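Local coordinates for DNA repair protein RAD2 (PDB 4Q0W) that cuts single-stranded DNA as a magnesium-dependent endonuclease, making an incision essential to the excision repair of damaged DNA, at residues 20-32 with 176-190. Residues are numbered along the deposited sequence; the frame is centred on the assembly and turned at random. Where two conformers were deposited one is given.
Sequences SLEDKRMAVDASI and CAELLQLNLVDGIIT. With nucleotides of chain C.
The guanidinium of Arg25 has the backbone carbon of Val185 over one face, offset toward the rim, 3.5 Å above the plane, while the carboxylate of Asp186 and the side-chain amide of Asn183 lie at its edge. This is the N-terminal end of the parallel pairing between strands 25-29 and 187-189 in the Rossmann-like nuclease core, where N-domain and I-domain share one sheet. A bend at chi3 (-55°) turns the Arg25 tip back to the loop after helix 172-181. There Arg25 NH2 makes a very short salt bridge to Asp186 OD1 (2.5 Å), the two planes 52° apart, and NE adds a weak bond to OD2. End-on, Arg25 NH1 reaches Asn183 O (2.8 Å) and NH2 meets Asn183 OD1 from above the amide plane; Asn183 is the C-prime residue of the Schellman motif ending the helix. Asp186 OD2 also takes the backbone N of Arg25 (2.9 Å) on its anti side, and a water joins it to Asp23 O. Were this arginine replaced by an alanine, the Asp186 carboxylate would probably lose its salt-bridge partner and the Asn183 loop be less firmly tied to the strand. Further along, Ala27 N donates to Gly187 O, Ile189 N to Ala27 O and Asp29 N to Ile189 O. Ala27 CB faces the helix, packing on Cys176 SG (3.9 Å), Leu179 and Val185; on the other face of the sheet, Ile189 CD1 lies against Met26 CB (3.7 Å). The strand ends at Asp29, probably a magnesium ligand, as in related nucleases, near Glu173. Its OD1 accepts from Ser31 N in an Asx turn and from Ser31 OG on the syn lone pair. Asp29 holds CG anti to its own N, which brings Asp29 OD2 to Thr190 OG1 at 2.8 Å, met on the carboxylate's anti side.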
loop_
_atom_site.group_PDB
_atom_site.type_symbol
_atom_site.label_atom_id
_atom_site.label_comp_id
_atom_site.label_asym_id
_atom_site.label_seq_id
_atom_site.Cartn_x
_atom_site.Cartn_y
_atom_site.Cartn_z
ATOM N N SER A 20 -29.322 -15.296 19.518
ATOM C CA SER A 20 -30.512 -15.021 18.711
ATOM C C SER A 20 -30.740 -16.068 17.623
ATOM O O SER A 20 -31.837 -16.165 17.066
ATOM C CB SER A 20 -30.437 -13.626 18.085
ATOM O OG SER A 20 -29.332 -13.521 17.210
ATOM N N LEU A 21 -29.716 -16.862 17.333
ATOM C CA LEU A 21 -29.802 -17.827 16.239
ATOM C C LEU A 21 -30.490 -19.133 16.637
ATOM O O LEU A 21 -30.538 -20.086 15.851
ATOM C CB LEU A 21 -28.407 -18.108 15.686
ATOM C CG LEU A 21 -27.620 -16.860 15.303
ATOM C CD1 LEU A 21 -26.231 -17.217 14.796
ATOM C CD2 LEU A 21 -28.394 -16.070 14.256
ATOM N N GLU A 22 -31.027 -19.170 17.857
ATOM C CA GLU A 22 -31.659 -20.377 18.373
ATOM C C GLU A 22 -32.740 -20.885 17.431
ATOM O O GLU A 22 -33.579 -20.107 16.986
ATOM C CB GLU A 22 -32.250 -20.127 19.763
ATOM C CG GLU A 22 -32.964 -21.331 20.322
ATOM C CD GLU A 22 -33.537 -21.094 21.713
ATOM O OE1 GLU A 22 -34.738 -21.379 21.909
ATOM O OE2 GLU A 22 -32.787 -20.634 22.608
ATOM N N ASP A 23 -32.682 -22.184 17.121
ATOM C CA ASP A 23 -33.612 -22.863 16.205
ATOM C C ASP A 23 -33.459 -22.523 14.718
ATOM O O ASP A 23 -34.165 -23.095 13.878
ATOM C CB ASP A 23 -35.071 -22.705 16.646
ATOM C CG ASP A 23 -35.338 -23.344 17.992
ATOM O OD1 ASP A 23 -34.813 -24.450 18.229
ATOM O OD2 ASP A 23 -36.060 -22.735 18.815
ATOM N N LYS A 24 -32.553 -21.609 14.378
ATOM C CA LYS A 24 -32.297 -21.301 12.974
ATOM C C LYS A 24 -31.723 -22.517 12.251
ATOM O O LYS A 24 -30.827 -23.185 12.771
ATOM C CB LYS A 24 -31.326 -20.124 12.839
ATOM C CG LYS A 24 -31.984 -18.807 12.444
ATOM C CD LYS A 24 -33.168 -18.487 13.336
ATOM C CE LYS A 24 -33.901 -17.238 12.851
ATOM N NZ LYS A 24 -32.996 -16.058 12.752
ATOM N N ARG A 25 -32.252 -22.806 11.062
ATOM C CA ARG A 25 -31.648 -23.806 10.183
ATOM C C ARG A 25 -30.551 -23.067 9.426
ATOM O O ARG A 25 -30.815 -22.024 8.816
ATOM C CB ARG A 25 -32.672 -24.366 9.190
ATOM C CG ARG A 25 -33.849 -25.121 9.828
ATOM C CD ARG A 25 -34.984 -25.294 8.823
ATOM N NE ARG A 25 -35.381 -23.985 8.294
ATOM C CZ ARG A 25 -36.027 -23.794 7.146
ATOM N NH1 ARG A 25 -36.372 -24.823 6.386
ATOM N NH2 ARG A 25 -36.317 -22.564 6.755
ATOM N N MET A 26 -29.323 -23.581 9.468
ATOM C CA MET A 26 -28.189 -22.875 8.874
ATOM C C MET A 26 -27.386 -23.787 7.959
ATOM O O MET A 26 -26.918 -24.848 8.387
ATOM C CB MET A 26 -27.264 -22.333 9.971
ATOM C CG MET A 26 -27.843 -21.219 10.812
ATOM S SD MET A 26 -27.865 -19.638 9.943
ATOM C CE MET A 26 -27.511 -18.558 11.336
ATOM N N ALA A 27 -27.227 -23.397 6.697
ATOM C CA ALA A 27 -26.324 -24.136 5.821
ATOM C C ALA A 27 -24.900 -23.827 6.268
ATOM O O ALA A 27 -24.502 -22.654 6.331
ATOM C CB ALA A 27 -26.518 -23.728 4.370
ATOM N N VAL A 28 -24.130 -24.855 6.607
ATOM C CA VAL A 28 -22.746 -24.607 7.006
ATOM C C VAL A 28 -21.824 -24.946 5.851
ATOM O O VAL A 28 -21.794 -26.093 5.385
ATOM C CB VAL A 28 -22.356 -25.404 8.270
ATOM C CG1 VAL A 28 -20.913 -25.107 8.672
ATOM C CG2 VAL A 28 -23.316 -25.062 9.411
ATOM N N ASP A 29 -21.097 -23.941 5.373
ATOM C CA ASP A 29 -20.136 -24.145 4.288
ATOM C C ASP A 29 -18.848 -24.663 4.911
ATOM O O ASP A 29 -18.052 -23.894 5.451
ATOM C CB ASP A 29 -19.913 -22.832 3.506
ATOM C CG ASP A 29 -18.702 -22.889 2.570
ATOM O OD1 ASP A 29 -18.182 -23.995 2.298
ATOM O OD2 ASP A 29 -18.264 -21.813 2.097
ATOM N N ALA A 30 -18.631 -25.971 4.836
ATOM C CA ALA A 30 -17.498 -26.559 5.535
ATOM C C ALA A 30 -16.413 -26.976 4.560
ATOM O O ALA A 30 -15.542 -27.770 4.907
ATOM C CB ALA A 30 -17.956 -27.745 6.367
ATOM N N SER A 31 -16.471 -26.411 3.355
ATOM C CA SER A 31 -15.607 -26.801 2.235
ATOM C C SER A 31 -14.094 -26.681 2.483
ATOM O O SER A 31 -13.314 -27.454 1.920
ATOM C CB SER A 31 -15.986 -25.993 0.984
ATOM O OG SER A 31 -15.802 -24.593 1.196
ATOM N N ILE A 32 -13.668 -25.720 3.298
ATOM C CA ILE A 32 -12.231 -25.547 3.537
ATOM C C ILE A 32 -11.806 -25.757 4.997
ATOM O O ILE A 32 -10.653 -25.506 5.359
ATOM C CB ILE A 32 -11.700 -24.174 3.031
ATOM C CG1 ILE A 32 -12.290 -23.025 3.844
ATOM C CG2 ILE A 32 -11.966 -23.992 1.546
ATOM C CD1 ILE A 32 -11.457 -21.761 3.789
ATOM N N CYS A 176 -25.071 -23.843 -0.977
ATOM C CA CYS A 176 -25.657 -23.168 0.194
ATOM C C CYS A 176 -26.689 -22.122 -0.233
ATOM O O CYS A 176 -27.795 -22.069 0.309
ATOM C CB CYS A 176 -24.581 -22.512 1.068
ATOM S SG CYS A 176 -23.490 -23.681 1.961
ATOM N N ALA A 177 -26.329 -21.302 -1.218
ATOM C CA ALA A 177 -27.244 -20.266 -1.719
ATOM C C ALA A 177 -28.545 -20.890 -2.229
ATOM O O ALA A 177 -29.638 -20.342 -2.033
ATOM C CB ALA A 177 -26.566 -19.442 -2.826
ATOM N N GLU A 178 -28.421 -22.040 -2.880
ATOM C CA GLU A 178 -29.583 -22.750 -3.402
ATOM C C GLU A 178 -30.470 -23.260 -2.259
ATOM O O GLU A 178 -31.698 -23.147 -2.327
ATOM C CB GLU A 178 -29.140 -23.903 -4.318
ATOM C CG GLU A 178 -30.271 -24.792 -4.838
ATOM C CD GLU A 178 -31.125 -24.137 -5.929
ATOM O OE1 GLU A 178 -30.842 -22.990 -6.331
ATOM O OE2 GLU A 178 -32.091 -24.779 -6.385
ATOM N N LEU A 179 -29.852 -23.803 -1.207
ATOM C CA LEU A 179 -30.615 -24.265 -0.051
ATOM C C LEU A 179 -31.443 -23.129 0.543
ATOM O O LEU A 179 -32.615 -23.314 0.910
ATOM C CB LEU A 179 -29.689 -24.842 1.025
ATOM C CG LEU A 179 -28.878 -26.087 0.682
ATOM C CD1 LEU A 179 -28.240 -26.648 1.957
ATOM C CD2 LEU A 179 -29.732 -27.149 -0.024
ATOM N N LEU A 180 -30.836 -21.951 0.645
ATOM C CA LEU A 180 -31.546 -20.804 1.193
ATOM C C LEU A 180 -32.690 -20.405 0.258
ATOM O O LEU A 180 -33.820 -20.214 0.706
ATOM C CB LEU A 180 -30.594 -19.629 1.436
ATOM C CG LEU A 180 -31.213 -18.362 2.039
ATOM C CD1 LEU A 180 -31.835 -18.625 3.422
ATOM C CD2 LEU A 180 -30.181 -17.245 2.121
ATOM N N GLN A 181 -32.406 -20.314 -1.042
ATOM C CA GLN A 181 -33.429 -19.914 -2.019
ATOM C C GLN A 181 -34.656 -20.837 -1.986
ATOM O O GLN A 181 -35.777 -20.392 -2.219
ATOM C CB GLN A 181 -32.839 -19.840 -3.434
ATOM N N LEU A 182 -34.436 -22.110 -1.667
ATOM C CA LEU A 182 -35.522 -23.081 -1.601
ATOM C C LEU A 182 -36.105 -23.185 -0.202
ATOM O O LEU A 182 -36.891 -24.090 0.076
ATOM C CB LEU A 182 -35.026 -24.455 -2.028
ATOM C CG LEU A 182 -34.510 -24.580 -3.456
ATOM C CD1 LEU A 182 -33.731 -25.867 -3.621
ATOM C CD2 LEU A 182 -35.681 -24.536 -4.423
ATOM N N ASN A 183 -35.703 -22.271 0.676
ATOM C CA ASN A 183 -36.173 -22.261 2.065
ATOM C C ASN A 183 -35.912 -23.578 2.821
ATOM O O ASN A 183 -36.679 -23.975 3.702
ATOM C CB ASN A 183 -37.654 -21.869 2.128
ATOM C CG ASN A 183 -38.114 -21.531 3.533
ATOM O OD1 ASN A 183 -37.409 -20.845 4.287
ATOM N ND2 ASN A 183 -39.295 -22.023 3.902
ATOM N N LEU A 184 -34.826 -24.259 2.472
ATOM C CA LEU A 184 -34.433 -25.462 3.197
ATOM C C LEU A 184 -33.631 -25.092 4.446
ATOM O O LEU A 184 -33.509 -25.899 5.379
ATOM C CB LEU A 184 -33.634 -26.394 2.290
ATOM C CG LEU A 184 -34.395 -26.918 1.068
ATOM C CD1 LEU A 184 -33.558 -27.922 0.281
ATOM C CD2 LEU A 184 -35.726 -27.539 1.484
ATOM N N VAL A 185 -33.079 -23.874 4.445
ATOM C CA VAL A 185 -32.400 -23.304 5.604
ATOM C C VAL A 185 -32.842 -21.856 5.785
ATOM O O VAL A 185 -33.535 -21.308 4.927
ATOM C CB VAL A 185 -30.868 -23.358 5.464
ATOM C CG1 VAL A 185 -30.393 -24.800 5.301
ATOM C CG2 VAL A 185 -30.397 -22.495 4.278
ATOM N N ASP A 186 -32.438 -21.237 6.891
ATOM C CA ASP A 186 -32.815 -19.857 7.171
ATOM C C ASP A 186 -31.654 -18.902 7.015
ATOM O O ASP A 186 -31.835 -17.684 7.065
ATOM C CB ASP A 186 -33.336 -19.736 8.597
ATOM C CG ASP A 186 -34.491 -20.645 8.859
ATOM O OD1 ASP A 186 -35.422 -20.669 8.027
ATOM O OD2 ASP A 186 -34.458 -21.358 9.882
ATOM N N GLY A 187 -30.454 -19.450 6.844
ATOM C CA GLY A 187 -29.261 -18.623 6.764
ATOM C C GLY A 187 -28.072 -19.443 6.303
ATOM O O GLY A 187 -28.160 -20.674 6.205
ATOM N N ILE A 188 -26.968 -18.763 5.996
ATOM C CA ILE A 188 -25.768 -19.433 5.531
ATOM C C ILE A 188 -24.565 -19.017 6.370
ATOM O O ILE A 188 -24.284 -17.826 6.549
ATOM C CB ILE A 188 -25.477 -19.143 4.042
ATOM C CG1 ILE A 188 -26.662 -19.550 3.163
ATOM C CG2 ILE A 188 -24.213 -19.871 3.605
ATOM C CD1 ILE A 188 -26.574 -18.997 1.699
ATOM N N ILE A 189 -23.863 -20.008 6.904
ATOM C CA ILE A 189 -22.654 -19.733 7.650
ATOM C C ILE A 189 -21.470 -19.974 6.721
ATOM O O ILE A 189 -21.209 -21.116 6.312
ATOM C CB ILE A 189 -22.571 -20.616 8.928
ATOM C CG1 ILE A 189 -23.647 -20.197 9.941
ATOM C CG2 ILE A 189 -21.198 -20.502 9.577
ATOM C CD1 ILE A 189 -23.922 -21.261 11.043
ATOM N N THR A 190 -20.786 -18.893 6.359
ATOM C CA THR A 190 -19.602 -18.958 5.494
ATOM C C THR A 190 -18.828 -17.669 5.647
ATOM O O THR A 190 -19.383 -16.662 6.098
ATOM C CB THR A 190 -19.970 -19.131 3.993
ATOM O OG1 THR A 190 -18.769 -19.336 3.234
ATOM C CG2 THR A 190 -20.678 -17.873 3.445
ATOM P P DT C 3 -5.289 -23.348 -1.574
ATOM O "O5'" DT C 3 -5.949 -23.642 -0.141
ATOM C "C5'" DT C 3 -7.290 -24.122 -0.044
ATOM C "C4'" DT C 3 -8.120 -23.216 0.845
ATOM O "O4'" DT C 3 -7.617 -23.235 2.196
ATOM C "C3'" DT C 3 -8.071 -21.756 0.425
ATOM O "O3'" DT C 3 -9.243 -21.470 -0.318
ATOM C "C2'" DT C 3 -8.020 -20.949 1.719
ATOM C "C1'" DT C 3 -7.881 -21.992 2.816
ATOM N N1 DT C 3 -6.752 -21.737 3.744
ATOM C C2 DT C 3 -7.006 -21.224 4.998
ATOM O O2 DT C 3 -8.125 -20.949 5.392
ATOM N N3 DT C 3 -5.893 -21.054 5.780
ATOM C C4 DT C 3 -4.584 -21.334 5.421
ATOM O O4 DT C 3 -3.642 -21.140 6.187
ATOM C C5 DT C 3 -4.400 -21.860 4.088
ATOM C C7 DT C 3 -3.028 -22.205 3.593
ATOM C C6 DT C 3 -5.478 -22.038 3.320
HETATM O O HOH W 1 -36.371 -22.063 11.763
#